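Pyruvate carboxylase n-terminal domain (Aquifex aeolicus, PDB 1ULZ) is the biotin carboxylase subunit of pyruvate carboxylase, a protein with an ATP-grasp domain, found here as a two-chain assembly. Local coordinates at residues M425-F430 with T437-E442; Y332-R337 with E400-A405. The protein carries 1 engineered substitution. One frame throughout, in Å; residues are numbered along the deposited sequence.

Contact 1 (M425-F430 with T437-E442); sequences MKEKDF and TKYLEE
With CG anti to the backbone N (chi1 -160°) and a bend at chi2 (-81°), Glu427 folds its carboxylate back over the start of helix 428-432 to meet Tyr439, whose side chain comes from the opposite direction. Tyr439 CG is likewise anti to its own N, which points the ring toward Glu427. Tyr439 OH donates to Glu427 OE2 at 2.9 Å, approaching from above the carboxylate plane, while OE2 itself lies at the edge of the ring. The two flat groups are 70° apart. Phe430 CB touches the same hydroxyl, 3.7 Å from Tyr439 OH, and lies 4.1 Å from Tyr439 CE2, oblique to the ring.

Glu427 is the N-cap of helix 428-432. Its OE1 accepts from Asp429 N at 3.0 Å, and its OE2 from Phe430 N at 2.7 Å. Phe430 N and Tyr439 OH come to OE2 from opposite faces of its plane, so that oxygen is held on both sides. His443 adds to this: it stacks on the Tyr439 ring and bonds to both the Tyr439 carbonyl oxygen and Asp429 OD2.

Buried as it is, the carboxylate has two backbone N-H groups and a phenol hydroxyl to satisfy it. One acidic group thus caps helix 428-432 and also accepts the phenol of the segment that follows, and the helix start and the hydroxyl together probably stabilise its charged form.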
ATOM      1  N   MET A 425      -8.013  -9.440  16.635  1.00 21.26           N
ATOM      2  CA  MET A 425      -7.633  -8.030  16.675  1.00 22.74           C
ATOM      3  C   MET A 425      -8.324  -7.306  17.828  1.00 23.54           C
ATOM      4  O   MET A 425      -7.816  -6.302  18.321  1.00 24.06           O
ATOM      5  CB  MET A 425      -7.995  -7.327  15.355  1.00 23.42           C
ATOM      6  CG  MET A 425      -7.316  -7.879  14.109  1.00 22.18           C
ATOM      7  SD  MET A 425      -5.525  -7.752  14.184  1.00 23.59           S
ATOM      8  CE  MET A 425      -5.040  -9.467  13.921  1.00 23.61           C
ATOM      9  N   LYS A 426      -9.485  -7.811  18.247  1.00 24.19           N
ATOM     10  CA  LYS A 426     -10.241  -7.209  19.350  1.00 27.22           C
ATOM     11  C   LYS A 426      -9.850  -7.782  20.707  1.00 28.21           C
ATOM     12  O   LYS A 426     -10.159  -7.196  21.743  1.00 28.99           O
ATOM     13  CB  LYS A 426     -11.745  -7.453  19.192  1.00 27.42           C
ATOM     14  CG  LYS A 426     -12.427  -6.749  18.051  1.00 30.10           C
ATOM     15  CD  LYS A 426     -13.915  -7.078  18.073  1.00 30.23           C
ATOM     16  CE  LYS A 426     -14.661  -6.355  16.963  1.00 31.63           C
ATOM     17  NZ  LYS A 426     -16.094  -6.755  16.942  1.00 33.08           N
ATOM     18  N   GLU A 427      -9.181  -8.929  20.697  1.00 29.48           N
ATOM     19  CA  GLU A 427      -8.809  -9.595  21.932  1.00 30.45           C
ATOM     20  C   GLU A 427      -7.806  -8.828  22.788  1.00 31.43           C
ATOM     21  O   GLU A 427      -6.771  -8.352  22.313  1.00 31.56           O
ATOM     22  CB  GLU A 427      -8.311 -11.016  21.620  1.00 30.73           C
ATOM     23  CG  GLU A 427      -8.341 -11.961  22.818  1.00 32.52           C
ATOM     24  CD  GLU A 427      -7.144 -11.776  23.725  1.00 34.19           C
ATOM     25  OE1 GLU A 427      -7.290 -11.922  24.953  1.00 35.21           O
ATOM     26  OE2 GLU A 427      -6.045 -11.492  23.201  1.00 36.44           O
ATOM     27  N   LYS A 428      -8.142  -8.718  24.068  1.00 31.80           N
ATOM     28  CA  LYS A 428      -7.340  -8.009  25.056  1.00 32.18           C
ATOM     29  C   LYS A 428      -5.835  -8.287  25.038  1.00 30.42           C
ATOM     30  O   LYS A 428      -5.028  -7.357  24.979  1.00 28.91           O
ATOM     31  CB  LYS A 428      -7.893  -8.301  26.455  1.00 35.03           C
ATOM     32  CG  LYS A 428      -7.025  -7.776  27.584  1.00 39.18           C
ATOM     33  CD  LYS A 428      -7.557  -8.218  28.949  1.00 42.76           C
ATOM     34  CE  LYS A 428      -6.535  -7.939  30.053  1.00 44.80           C
ATOM     35  NZ  LYS A 428      -7.025  -8.383  31.399  1.00 47.38           N
ATOM     36  N   ASP A 429      -5.444  -9.555  25.094  1.00 29.83           N
ATOM     37  CA  ASP A 429      -4.018  -9.861  25.106  1.00 29.55           C
ATOM     38  C   ASP A 429      -3.310  -9.525  23.803  1.00 28.92           C
ATOM     39  O   ASP A 429      -2.208  -8.971  23.819  1.00 28.18           O
ATOM     40  CB  ASP A 429      -3.776 -11.326  25.470  1.00 30.07           C
ATOM     41  CG  ASP A 429      -4.265 -11.662  26.869  1.00 31.27           C
ATOM     42  OD1 ASP A 429      -4.195 -10.783  27.759  1.00 32.15           O
ATOM     43  OD2 ASP A 429      -4.712 -12.807  27.080  1.00 31.88           O
ATOM     44  N   PHE A 430      -3.921  -9.852  22.671  1.00 27.30           N
ATOM     45  CA  PHE A 430      -3.274  -9.537  21.407  1.00 28.41           C
ATOM     46  C   PHE A 430      -3.063  -8.024  21.305  1.00 28.46           C
ATOM     47  O   PHE A 430      -1.990  -7.563  20.905  1.00 28.65           O
ATOM     48  CB  PHE A 430      -4.101 -10.045  20.221  1.00 27.16           C
ATOM     49  CG  PHE A 430      -3.444  -9.804  18.889  1.00 27.01           C
ATOM     50  CD1 PHE A 430      -3.789  -8.711  18.114  1.00 25.33           C
ATOM     51  CD2 PHE A 430      -2.437 -10.641  18.441  1.00 26.25           C
ATOM     52  CE1 PHE A 430      -3.142  -8.455  16.917  1.00 25.61           C
ATOM     53  CE2 PHE A 430      -1.787 -10.385  17.243  1.00 27.35           C
ATOM     54  CZ  PHE A 430      -2.144  -9.289  16.485  1.00 25.74           C
ATOM     55  N   THR A 437       2.855 -19.139  20.780  1.00 29.38           N
ATOM     56  CA  THR A 437       2.381 -20.116  19.813  1.00 31.23           C
ATOM     57  C   THR A 437       1.117 -20.830  20.273  1.00 32.77           C
ATOM     58  O   THR A 437       0.451 -21.494  19.478  1.00 33.54           O
ATOM     59  CB  THR A 437       3.459 -21.173  19.513  1.00 32.13           C
ATOM     60  OG1 THR A 437       3.932 -21.740  20.745  1.00 32.76           O
ATOM     61  CG2 THR A 437       4.627 -20.535  18.756  1.00 31.00           C
ATOM     62  N   LYS A 438       0.777 -20.699  21.550  1.00 34.69           N
ATOM     63  CA  LYS A 438      -0.425 -21.360  22.052  1.00 36.72           C
ATOM     64  C   LYS A 438      -1.549 -20.361  22.308  1.00 36.00           C
ATOM     65  O   LYS A 438      -2.477 -20.626  23.083  1.00 36.96           O
ATOM     66  CB  LYS A 438      -0.107 -22.128  23.332  1.00 38.74           C
ATOM     67  CG  LYS A 438       0.329 -21.264  24.480  1.00 42.93           C
ATOM     68  CD  LYS A 438       1.326 -22.008  25.345  1.00 44.94           C
ATOM     69  CE  LYS A 438       0.944 -23.478  25.504  1.00 47.31           C
ATOM     70  NZ  LYS A 438       1.233 -24.281  24.263  1.00 47.03           N
ATOM     71  N   TYR A 439      -1.462 -19.217  21.637  1.00 33.06           N
ATOM     72  CA  TYR A 439      -2.453 -18.167  21.785  1.00 31.82           C
ATOM     73  C   TYR A 439      -3.886 -18.616  21.521  1.00 30.54           C
ATOM     74  O   TYR A 439      -4.773 -18.345  22.325  1.00 31.04           O
ATOM     75  CB  TYR A 439      -2.111 -16.979  20.867  1.00 29.54           C
ATOM     76  CG  TYR A 439      -3.185 -15.916  20.829  1.00 28.10           C
ATOM     77  CD1 TYR A 439      -4.264 -16.022  19.964  1.00 26.64           C
ATOM     78  CD2 TYR A 439      -3.140 -14.824  21.686  1.00 28.07           C
ATOM     79  CE1 TYR A 439      -5.268 -15.073  19.951  1.00 27.58           C
ATOM     80  CE2 TYR A 439      -4.143 -13.866  21.683  1.00 26.26           C
ATOM     81  CZ  TYR A 439      -5.202 -13.999  20.813  1.00 27.60           C
ATOM     82  OH  TYR A 439      -6.205 -13.055  20.798  1.00 30.29           O
ATOM     83  N   LEU A 440      -4.122 -19.284  20.398  1.00 30.07           N
ATOM     84  CA  LEU A 440      -5.474 -19.723  20.070  1.00 31.97           C
ATOM     85  C   LEU A 440      -6.035 -20.693  21.101  1.00 33.22           C
ATOM     86  O   LEU A 440      -7.183 -20.561  21.537  1.00 33.40           O
ATOM     87  CB  LEU A 440      -5.508 -20.356  18.677  1.00 30.72           C
ATOM     88  CG  LEU A 440      -5.415 -19.349  17.528  1.00 31.87           C
ATOM     89  CD1 LEU A 440      -5.584 -20.068  16.194  1.00 31.50           C
ATOM     90  CD2 LEU A 440      -6.496 -18.284  17.706  1.00 30.98           C
ATOM     91  N   GLU A 441      -5.226 -21.668  21.490  1.00 34.60           N
ATOM     92  CA  GLU A 441      -5.644 -22.644  22.483  1.00 37.06           C
ATOM     93  C   GLU A 441      -6.039 -21.922  23.770  1.00 36.87           C
ATOM     94  O   GLU A 441      -7.012 -22.294  24.424  1.00 37.65           O
ATOM     95  CB  GLU A 441      -4.502 -23.630  22.737  1.00 39.94           C
ATOM     96  CG  GLU A 441      -4.736 -24.614  23.867  1.00 44.56           C
ATOM     97  CD  GLU A 441      -3.756 -25.770  23.815  1.00 46.90           C
ATOM     98  OE1 GLU A 441      -2.553 -25.508  23.609  1.00 49.40           O
ATOM     99  OE2 GLU A 441      -4.180 -26.936  23.984  1.00 48.54           O
ATOM    100  N   GLU A 442      -5.292 -20.874  24.113  1.00 36.99           N
ATOM    101  CA  GLU A 442      -5.550 -20.088  25.314  1.00 37.44           C
ATOM    102  C   GLU A 442      -6.680 -19.064  25.173  1.00 37.22           C
ATOM    103  O   GLU A 442      -7.029 -18.399  26.149  1.00 37.22           O
ATOM    104  CB  GLU A 442      -4.283 -19.343  25.746  1.00 40.33           C
ATOM    105  CG  GLU A 442      -3.055 -20.228  25.927  1.00 44.19           C
ATOM    106  CD  GLU A 442      -1.856 -19.457  26.444  1.00 45.75           C
ATOM    107  OE1 GLU A 442      -1.559 -18.366  25.909  1.00 47.81           O
ATOM    108  OE2 GLU A 442      -1.201 -19.946  27.387  1.00 47.46           O
TER

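Contact 2 (Y332-R337 with E400-A405); sequences YAIECR and ERMRAA. Unlike the reference sequence in segment 400-405: Ala405 (reference Val).
Here a helix packs on one face of the large antiparallel sheet: helix 395-407 lies over strand 332-339, and Met402 makes every close contact with Ile334 and Cys336. The two axes approach to 9.4 Å and are inclined by 33°, in roughly the same N-to-C sense. Ile334 and Cys336, two residues apart on the strand, both point toward the helix, whereas Glu335 between them points away. Met402 bends at chi2 (56°) and chi3 (88°), which turns its terminal methyl down onto the strand. Met402 CE sits 3.2 Å from Ile334 O, a tight approach, and 3.9 Å from Ile334 CG2. On the other residue, Cys336 SG lies 3.5 Å from Met402 CE and 3.6 Å from Met402 SD, so the two sulfurs lie side by side. No hydrogen bond links the segments; the contact is buried packing of a methionine methyl on a backbone carbonyl oxygen, an isoleucine methyl and a cysteine sulfur.

From the same helix as Met402, Arg401 reaches Glu23 of the second subunit in a salt bridge. Around the contact, strand 384-392 pairs with strand 332-339 and offers Leu388 and Thr390 to Met402. Helix 418-426 adds Leu421 against Cys336 and Met425 against Met402.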
ATOM      1  N   TYR A 332       5.279  -0.772  12.511  1.00 20.08           N
ATOM      2  CA  TYR A 332       4.926  -2.184  12.559  1.00 19.84           C
ATOM      3  C   TYR A 332       3.989  -2.612  11.442  1.00 20.19           C
ATOM      4  O   TYR A 332       3.127  -1.845  11.000  1.00 20.02           O
ATOM      5  CB  TYR A 332       4.269  -2.525  13.896  1.00 20.88           C
ATOM      6  CG  TYR A 332       5.171  -2.297  15.079  1.00 24.59           C
ATOM      7  CD1 TYR A 332       5.315  -1.033  15.632  1.00 25.28           C
ATOM      8  CD2 TYR A 332       5.900  -3.347  15.628  1.00 24.99           C
ATOM      9  CE1 TYR A 332       6.160  -0.818  16.703  1.00 28.58           C
ATOM     10  CE2 TYR A 332       6.747  -3.145  16.697  1.00 27.17           C
ATOM     11  CZ  TYR A 332       6.872  -1.878  17.229  1.00 28.64           C
ATOM     12  OH  TYR A 332       7.714  -1.669  18.290  1.00 33.33           O
ATOM     13  N   ALA A 333       4.159  -3.851  10.999  1.00 19.18           N
ATOM     14  CA  ALA A 333       3.322  -4.406   9.949  1.00 19.87           C
ATOM     15  C   ALA A 333       2.732  -5.725  10.420  1.00 20.04           C
ATOM     16  O   ALA A 333       3.400  -6.518  11.088  1.00 20.33           O
ATOM     17  CB  ALA A 333       4.135  -4.624   8.680  1.00 19.43           C
ATOM     18  N   ILE A 334       1.474  -5.950  10.068  1.00 18.30           N
ATOM     19  CA  ILE A 334       0.789  -7.175  10.433  1.00 18.62           C
ATOM     20  C   ILE A 334       0.229  -7.823   9.180  1.00 18.38           C
ATOM     21  O   ILE A 334      -0.248  -7.130   8.283  1.00 18.99           O
ATOM     22  CB  ILE A 334      -0.391  -6.901  11.380  1.00 18.94           C
ATOM     23  CG1 ILE A 334       0.094  -6.153  12.624  1.00 17.88           C
ATOM     24  CG2 ILE A 334      -1.057  -8.215  11.752  1.00 16.37           C
ATOM     25  CD1 ILE A 334      -1.024  -5.643  13.505  1.00 20.58           C
ATOM     26  N   GLU A 335       0.303  -9.146   9.110  1.00 19.12           N
ATOM     27  CA  GLU A 335      -0.250  -9.869   7.969  1.00 20.09           C
ATOM     28  C   GLU A 335      -1.184 -10.973   8.447  1.00 20.52           C
ATOM     29  O   GLU A 335      -0.822 -11.784   9.300  1.00 19.71           O
ATOM     30  CB  GLU A 335       0.845 -10.497   7.097  1.00 20.03           C
ATOM     31  CG  GLU A 335       0.272 -11.263   5.901  1.00 20.22           C
ATOM     32  CD  GLU A 335       1.332 -11.968   5.066  1.00 23.64           C
ATOM     33  OE1 GLU A 335       1.762 -13.073   5.454  1.00 23.97           O
ATOM     34  OE2 GLU A 335       1.740 -11.414   4.021  1.00 23.18           O
ATOM     35  N   CYS A 336      -2.387 -10.991   7.884  1.00 21.21           N
ATOM     36  CA  CYS A 336      -3.383 -11.994   8.218  1.00 21.12           C
ATOM     37  C   CYS A 336      -3.681 -12.828   6.985  1.00 22.17           C
ATOM     38  O   CYS A 336      -3.879 -12.290   5.890  1.00 21.24           O
ATOM     39  CB  CYS A 336      -4.676 -11.337   8.684  1.00 21.43           C
ATOM     40  SG  CYS A 336      -4.533 -10.404  10.193  1.00 24.38           S
ATOM     41  N   ARG A 337      -3.719 -14.142   7.160  1.00 20.68           N
ATOM     42  CA  ARG A 337      -4.011 -15.019   6.045  1.00 21.30           C
ATOM     43  C   ARG A 337      -5.516 -15.218   5.888  1.00 21.52           C
ATOM     44  O   ARG A 337      -6.194 -15.711   6.784  1.00 20.91           O
ATOM     45  CB  ARG A 337      -3.295 -16.362   6.229  1.00 23.31           C
ATOM     46  CG  ARG A 337      -1.807 -16.180   6.471  1.00 26.20           C
ATOM     47  CD  ARG A 337      -1.002 -17.398   6.080  1.00 30.45           C
ATOM     48  NE  ARG A 337       0.413 -17.215   6.387  1.00 30.34           N
ATOM     49  CZ  ARG A 337       1.356 -18.106   6.107  1.00 32.24           C
ATOM     50  NH1 ARG A 337       1.038 -19.246   5.507  1.00 31.87           N
ATOM     51  NH2 ARG A 337       2.618 -17.860   6.435  1.00 32.39           N
ATOM     52  N   GLU A 400      -5.474  -1.691  14.969  1.00 21.94           N
ATOM     53  CA  GLU A 400      -6.727  -1.056  14.585  1.00 22.33           C
ATOM     54  C   GLU A 400      -6.856  -0.932  13.071  1.00 20.96           C
ATOM     55  O   GLU A 400      -7.958  -1.051  12.535  1.00 22.23           O
ATOM     56  CB  GLU A 400      -6.856   0.320  15.249  1.00 22.76           C
ATOM     57  CG  GLU A 400      -6.977   0.240  16.767  1.00 25.22           C
ATOM     58  CD  GLU A 400      -8.089  -0.701  17.225  1.00 28.66           C
ATOM     59  OE1 GLU A 400      -7.856  -1.477  18.180  1.00 30.03           O
ATOM     60  OE2 GLU A 400      -9.196  -0.669  16.642  1.00 29.19           O
ATOM     61  N   ARG A 401      -5.742  -0.700  12.378  1.00 19.58           N
ATOM     62  CA  ARG A 401      -5.799  -0.600  10.920  1.00 18.95           C
ATOM     63  C   ARG A 401      -6.193  -1.956  10.342  1.00 18.19           C
ATOM     64  O   ARG A 401      -7.021  -2.030   9.435  1.00 18.66           O
ATOM     65  CB  ARG A 401      -4.454  -0.182  10.328  1.00 18.78           C
ATOM     66  CG  ARG A 401      -4.481  -0.034   8.805  1.00 20.85           C
ATOM     67  CD  ARG A 401      -4.401   1.443   8.390  1.00 23.89           C
ATOM     68  NE  ARG A 401      -3.042   1.940   8.504  1.00 22.86           N
ATOM     69  CZ  ARG A 401      -2.696   3.217   8.634  1.00 23.36           C
ATOM     70  NH1 ARG A 401      -1.410   3.522   8.726  1.00 21.02           N
ATOM     71  NH2 ARG A 401      -3.612   4.179   8.688  1.00 20.93           N
ATOM     72  N   MET A 402      -5.599  -3.026  10.870  1.00 17.72           N
ATOM     73  CA  MET A 402      -5.913  -4.367  10.394  1.00 19.32           C
ATOM     74  C   MET A 402      -7.392  -4.691  10.611  1.00 19.18           C
ATOM     75  O   MET A 402      -8.075  -5.125   9.690  1.00 21.22           O
ATOM     76  CB  MET A 402      -5.046  -5.409  11.104  1.00 18.68           C
ATOM     77  CG  MET A 402      -5.305  -6.841  10.658  1.00 17.90           C
ATOM     78  SD  MET A 402      -5.097  -7.071   8.869  1.00 21.00           S
ATOM     79  CE  MET A 402      -3.376  -7.443   8.756  1.00 17.73           C
ATOM     80  N   ARG A 403      -7.890  -4.471  11.827  1.00 21.72           N
ATOM     81  CA  ARG A 403      -9.293  -4.759  12.123  1.00 21.74           C
ATOM     82  C   ARG A 403     -10.245  -3.991  11.202  1.00 20.51           C
ATOM     83  O   ARG A 403     -11.238  -4.547  10.734  1.00 20.95           O
ATOM     84  CB  ARG A 403      -9.620  -4.439  13.585  1.00 22.30           C
ATOM     85  CG  ARG A 403     -11.068  -4.746  13.947  1.00 25.60           C
ATOM     86  CD  ARG A 403     -11.277  -4.850  15.445  1.00 29.50           C
ATOM     87  NE  ARG A 403     -11.166  -3.568  16.137  1.00 30.70           N
ATOM     88  CZ  ARG A 403     -12.154  -2.683  16.233  1.00 32.86           C
ATOM     89  NH1 ARG A 403     -13.334  -2.935  15.680  1.00 32.30           N
ATOM     90  NH2 ARG A 403     -11.966  -1.548  16.896  1.00 33.55           N
ATOM     91  N   ALA A 404      -9.926  -2.723  10.939  1.00 19.07           N
ATOM     92  CA  ALA A 404     -10.749  -1.881  10.069  1.00 18.62           C
ATOM     93  C   ALA A 404     -10.731  -2.405   8.633  1.00 17.04           C
ATOM     94  O   ALA A 404     -11.738  -2.365   7.938  1.00 18.13           O
ATOM     95  CB  ALA A 404     -10.258  -0.428  10.112  1.00 16.88           C
ATOM     96  N   ALA A 405      -9.578  -2.892   8.191  1.00 17.34           N
ATOM     97  CA  ALA A 405      -9.453  -3.439   6.845  1.00 16.74           C
ATOM     98  C   ALA A 405     -10.253  -4.745   6.762  1.00 17.09           C
ATOM     99  O   ALA A 405     -11.016  -4.957   5.821  1.00 18.80           O
ATOM    100  CB  ALA A 405      -7.983  -3.692   6.516  1.00 16.65           C
TER

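Going from the N terminus, strand 332-339 comes first; the chain then passes through strands 365-369 and 384-392 of the same sheet before helix 395-407 returns to it, and contact 2 closes this excursion of 62 residues. Helices 418-426 and 428-432 follow, and contact 1 closes a short connection of six residues, from the end of helix 428-432 into the segment 437-442. The two closures come in series, neither nested nor crossing. They still meet in space: Met425 SD lies 3.6 Å from Met402 CG, and Lys426 CG lies 3.4 Å from Arg403 CD. Helix 418-426 is thus the bridge between the sheet with its covering helix and the segment 437-442.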